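Side-chain contact in ABC transporter, solute-binding protein (Staphylococcus aureus, PDB 6LKK), which binds glucose 6-phosphate as the extracellular sensor component associated with a two-component signalling system, on a solute-binding-protein fold: residues Thr4-Tyr9 with Ser41-Glu46. Sequence-based numbering, arbitrary orientation.
With G6P (6-O-phosphono-alpha-D-glucopyranose), chain B.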
ATOM      1  N   THR A   4      14.370   4.842 -14.142  1.00 25.28           N
ATOM      2  CA  THR A   4      13.571   5.572 -13.167  1.00 24.60           C
ATOM      3  C   THR A   4      12.359   4.745 -12.756  1.00 22.72           C
ATOM      4  O   THR A   4      11.612   4.255 -13.611  1.00 22.45           O
ATOM      5  CB  THR A   4      13.127   6.922 -13.732  1.00 30.75           C
ATOM      6  OG1 THR A   4      14.283   7.726 -13.998  1.00 35.41           O
ATOM      7  CG2 THR A   4      12.223   7.657 -12.748  1.00 29.30           C
ATOM      8  N   VAL A   5      12.168   4.606 -11.448  1.00 21.02           N
ATOM      9  CA  VAL A   5      11.044   3.882 -10.868  1.00 19.97           C
ATOM     10  C   VAL A   5      10.142   4.891 -10.169  1.00 20.23           C
ATOM     11  O   VAL A   5      10.618   5.699  -9.362  1.00 22.48           O
ATOM     12  CB  VAL A   5      11.528   2.803  -9.880  1.00 20.65           C
ATOM     13  CG1 VAL A   5      10.349   2.102  -9.205  1.00 19.36           C
ATOM     14  CG2 VAL A   5      12.426   1.791 -10.584  1.00 21.46           C
ATOM     15  N   TYR A   6       8.848   4.853 -10.481  1.00 19.13           N
ATOM     16  CA  TYR A   6       7.845   5.565  -9.696  1.00 20.02           C
ATOM     17  C   TYR A   6       7.384   4.651  -8.570  1.00 18.58           C
ATOM     18  O   TYR A   6       7.076   3.480  -8.809  1.00 19.96           O
ATOM     19  CB  TYR A   6       6.630   5.959 -10.538  1.00 19.67           C
ATOM     20  CG  TYR A   6       6.900   6.748 -11.798  1.00 21.49           C
ATOM     21  CD1 TYR A   6       7.237   6.108 -12.983  1.00 22.99           C
ATOM     22  CD2 TYR A   6       6.766   8.130 -11.817  1.00 23.34           C
ATOM     23  CE1 TYR A   6       7.461   6.827 -14.147  1.00 24.55           C
ATOM     24  CE2 TYR A   6       6.989   8.857 -12.974  1.00 24.84           C
ATOM     25  CZ  TYR A   6       7.336   8.199 -14.134  1.00 29.22           C
ATOM     26  OH  TYR A   6       7.557   8.917 -15.287  1.00 28.00           O
ATOM     27  N   SER A   7       7.329   5.176  -7.346  1.00 18.66           N
ATOM     28  CA  SER A   7       6.842   4.329  -6.262  1.00 18.99           C
ATOM     29  C   SER A   7       6.298   5.123  -5.082  1.00 18.67           C
ATOM     30  O   SER A   7       6.957   6.054  -4.602  1.00 18.38           O
ATOM     31  CB  SER A   7       7.954   3.407  -5.765  1.00 18.81           C
ATOM     32  OG  SER A   7       7.466   2.574  -4.728  1.00 18.20           O
ATOM     33  N   PRO A   8       5.108   4.779  -4.575  1.00 17.45           N
ATOM     34  CA  PRO A   8       4.652   5.359  -3.304  1.00 17.84           C
ATOM     35  C   PRO A   8       5.282   4.726  -2.076  1.00 17.66           C
ATOM     36  O   PRO A   8       5.034   5.209  -0.961  1.00 17.83           O
ATOM     37  CB  PRO A   8       3.139   5.104  -3.333  1.00 16.69           C
ATOM     38  CG  PRO A   8       3.008   3.854  -4.127  1.00 16.49           C
ATOM     39  CD  PRO A   8       4.063   3.944  -5.195  1.00 18.09           C
ATOM     40  N   TYR A   9       6.067   3.661  -2.231  1.00 18.90           N
ATOM     41  CA  TYR A   9       6.731   3.057  -1.086  1.00 16.34           C
ATOM     42  C   TYR A   9       7.690   4.049  -0.443  1.00 18.88           C
ATOM     43  O   TYR A   9       8.217   4.952  -1.097  1.00 19.69           O
ATOM     44  CB  TYR A   9       7.520   1.811  -1.490  1.00 16.86           C
ATOM     45  CG  TYR A   9       6.690   0.600  -1.844  1.00 16.54           C
ATOM     46  CD1 TYR A   9       5.813   0.042  -0.927  1.00 17.70           C
ATOM     47  CD2 TYR A   9       6.818  -0.011  -3.083  1.00 18.26           C
ATOM     48  CE1 TYR A   9       5.061  -1.073  -1.247  1.00 15.91           C
ATOM     49  CE2 TYR A   9       6.075  -1.125  -3.409  1.00 18.28           C
ATOM     50  CZ  TYR A   9       5.200  -1.654  -2.491  1.00 16.96           C
ATOM     51  OH  TYR A   9       4.459  -2.764  -2.815  1.00 18.87           O
ATOM     52  N   SER A  41      -0.982  10.723 -11.666  1.00 23.84           N
ATOM     53  CA  SER A  41      -1.457  11.926 -12.345  1.00 29.50           C
ATOM     54  C   SER A  41      -0.306  12.692 -12.983  1.00 27.53           C
ATOM     55  O   SER A  41      -0.416  13.143 -14.131  1.00 30.42           O
ATOM     56  CB  SER A  41      -2.214  12.816 -11.362  1.00 24.39           C
ATOM     57  OG  SER A  41      -3.433  12.211 -10.965  1.00 34.60           O
ATOM     58  N   ASN A  42       0.804  12.858 -12.261  1.00 26.38           N
ATOM     59  CA  ASN A  42       1.958  13.542 -12.834  1.00 26.66           C
ATOM     60  C   ASN A  42       2.551  12.739 -13.984  1.00 33.54           C
ATOM     61  O   ASN A  42       2.955  13.308 -15.005  1.00 30.88           O
ATOM     62  CB  ASN A  42       3.007  13.798 -11.752  1.00 31.72           C
ATOM     63  CG  ASN A  42       2.528  14.778 -10.695  1.00 27.86           C
ATOM     64  OD1 ASN A  42       1.565  15.515 -10.908  1.00 34.36           O
ATOM     65  ND2 ASN A  42       3.207  14.799  -9.555  1.00 28.39           N
ATOM     66  N   LEU A  43       2.607  11.413 -13.837  1.00 29.96           N
ATOM     67  CA  LEU A  43       3.054  10.557 -14.930  1.00 31.17           C
ATOM     68  C   LEU A  43       2.199  10.771 -16.174  1.00 29.40           C
ATOM     69  O   LEU A  43       2.722  10.877 -17.290  1.00 28.43           O
ATOM     70  CB  LEU A  43       3.008   9.095 -14.478  1.00 28.95           C
ATOM     71  CG  LEU A  43       3.470   7.978 -15.417  1.00 29.89           C
ATOM     72  CD1 LEU A  43       3.896   6.775 -14.588  1.00 30.93           C
ATOM     73  CD2 LEU A  43       2.378   7.563 -16.391  1.00 31.77           C
ATOM     74  N   HIS A  44       0.879  10.848 -15.997  1.00 28.73           N
ATOM     75  CA  HIS A  44      -0.023  11.019 -17.131  1.00 30.55           C
ATOM     76  C   HIS A  44       0.291  12.295 -17.900  1.00 36.57           C
ATOM     77  O   HIS A  44       0.323  12.292 -19.137  1.00 35.95           O
ATOM     78  CB  HIS A  44      -1.468  11.030 -16.636  1.00 33.73           C
ATOM     79  CG  HIS A  44      -2.485  11.159 -17.728  1.00 35.72           C
ATOM     80  ND1 HIS A  44      -2.658  10.199 -18.701  1.00 38.01           N
ATOM     81  CD2 HIS A  44      -3.392  12.130 -17.992  1.00 40.23           C
ATOM     82  CE1 HIS A  44      -3.624  10.574 -19.520  1.00 43.76           C
ATOM     83  NE2 HIS A  44      -4.086  11.743 -19.113  1.00 36.21           N
ATOM     84  N   ASN A  45       0.522  13.398 -17.189  1.00 37.22           N
ATOM     85  CA  ASN A  45       0.847  14.660 -17.840  1.00 37.67           C
ATOM     86  C   ASN A  45       2.310  14.749 -18.246  1.00 38.19           C
ATOM     87  O   ASN A  45       2.663  15.615 -19.053  1.00 35.65           O
ATOM     88  CB  ASN A  45       0.510  15.830 -16.917  1.00 33.65           C
ATOM     89  CG  ASN A  45      -0.965  15.916 -16.604  1.00 42.28           C
ATOM     90  OD1 ASN A  45      -1.810  15.653 -17.459  1.00 44.96           O
ATOM     91  ND2 ASN A  45      -1.285  16.282 -15.369  1.00 47.72           N
ATOM     92  N   GLU A  46       3.160  13.878 -17.710  1.00 36.85           N
ATOM     93  CA  GLU A  46       4.578  13.925 -18.035  1.00 31.58           C
ATOM     94  C   GLU A  46       4.780  13.693 -19.526  1.00 37.31           C
ATOM     95  O   GLU A  46       4.104  12.860 -20.138  1.00 32.35           O
ATOM     96  CB  GLU A  46       5.332  12.868 -17.227  1.00 35.98           C
ATOM     97  CG  GLU A  46       6.835  13.021 -17.233  1.00 36.21           C
ATOM     98  CD  GLU A  46       7.498  12.063 -16.267  1.00 37.20           C
ATOM     99  OE1 GLU A  46       6.770  11.261 -15.641  1.00 31.88           O
ATOM    100  OE2 GLU A  46       8.739  12.106 -16.129  1.00 36.39           O
TER
HETATM  101  C1  G6P B 401      -0.598   1.544   0.259  1.00 34.23           C
HETATM  102  C2  G6P B 401       0.103   0.416  -0.537  1.00 19.60           C
HETATM  103  C3  G6P B 401       1.570   0.582  -0.686  1.00 16.31           C
HETATM  104  C4  G6P B 401       1.929   1.991  -0.854  1.00 21.05           C
HETATM  105  C5  G6P B 401       1.630   2.740   0.440  1.00 17.44           C
HETATM  106  C6  G6P B 401       1.845   4.208   0.258  1.00 18.51           C
HETATM  107  O1  G6P B 401      -1.387   0.996   1.272  1.00 20.78           O
HETATM  108  O2  G6P B 401      -0.149  -0.855   0.086  1.00 20.56           O
HETATM  109  O3  G6P B 401       2.013  -0.178  -1.893  1.00 18.79           O
HETATM  110  O4  G6P B 401       3.344   2.119  -1.140  1.00 19.42           O
HETATM  111  O5  G6P B 401       0.241   2.556   0.904  1.00 20.33           O
HETATM  112  O6  G6P B 401       1.014   4.661  -0.787  1.00 16.32           O
HETATM  113  P   G6P B 401       0.030   6.015  -0.545  1.00 16.74           P
HETATM  114  O1P G6P B 401      -0.646   6.338  -1.865  1.00 19.19           O
HETATM  115  O2P G6P B 401       0.886   7.212  -0.087  1.00 17.54           O
HETATM  116  O3P G6P B 401      -0.997   5.702   0.481  1.00 16.90           O
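Y6, on strand 2-7, reaches across to the end of helix 36-45 and meets L43 with its ring face and E46 with its hydroxyl. The apolar part is a CH-pi contact: CD1 of L43 sits over the middle of the ring, 3.7 Å from the centroid and only 14° off the ring normal. Leucine suits this place because its branched end offers a methyl that can rest on an aromatic face; with CG anti to its own backbone N (chi1 -178°), L43 carries CD1 from the helix over the Y6 ring. F55 of strand 54-56 touches both. Strand 2-7 runs between and parallel to strands 28-33 and 54-56, and helix 36-45 packs on it within the beta-alpha-beta crossover joining those two.

At the ring's edge, OH of Y6 donates to OE1 of E46 across a very short 2.5 Å, with OE1 in the ring plane. The carboxylate itself stands nearly upright to the ring, the two planes 82° apart. Glutamate suits the first position past the helix because its long, extended side chain ends in an acceptor, meeting the tyrosine from the opposite direction. The backbone N of G52 donates to the hydroxyl oxygen.

Further along the first segment, OG of S7 accepts from N of Y9 (3.1 Å), an ST turn leading into P8 and Y9, both lining the glucose 6-phosphate pocket. Tyrosine thus serves both chemistries: its hydroxyl is donor to the carboxylate and acceptor from G52, and these two bonds, with the methyl over its face, hold the ring between strand and helix end.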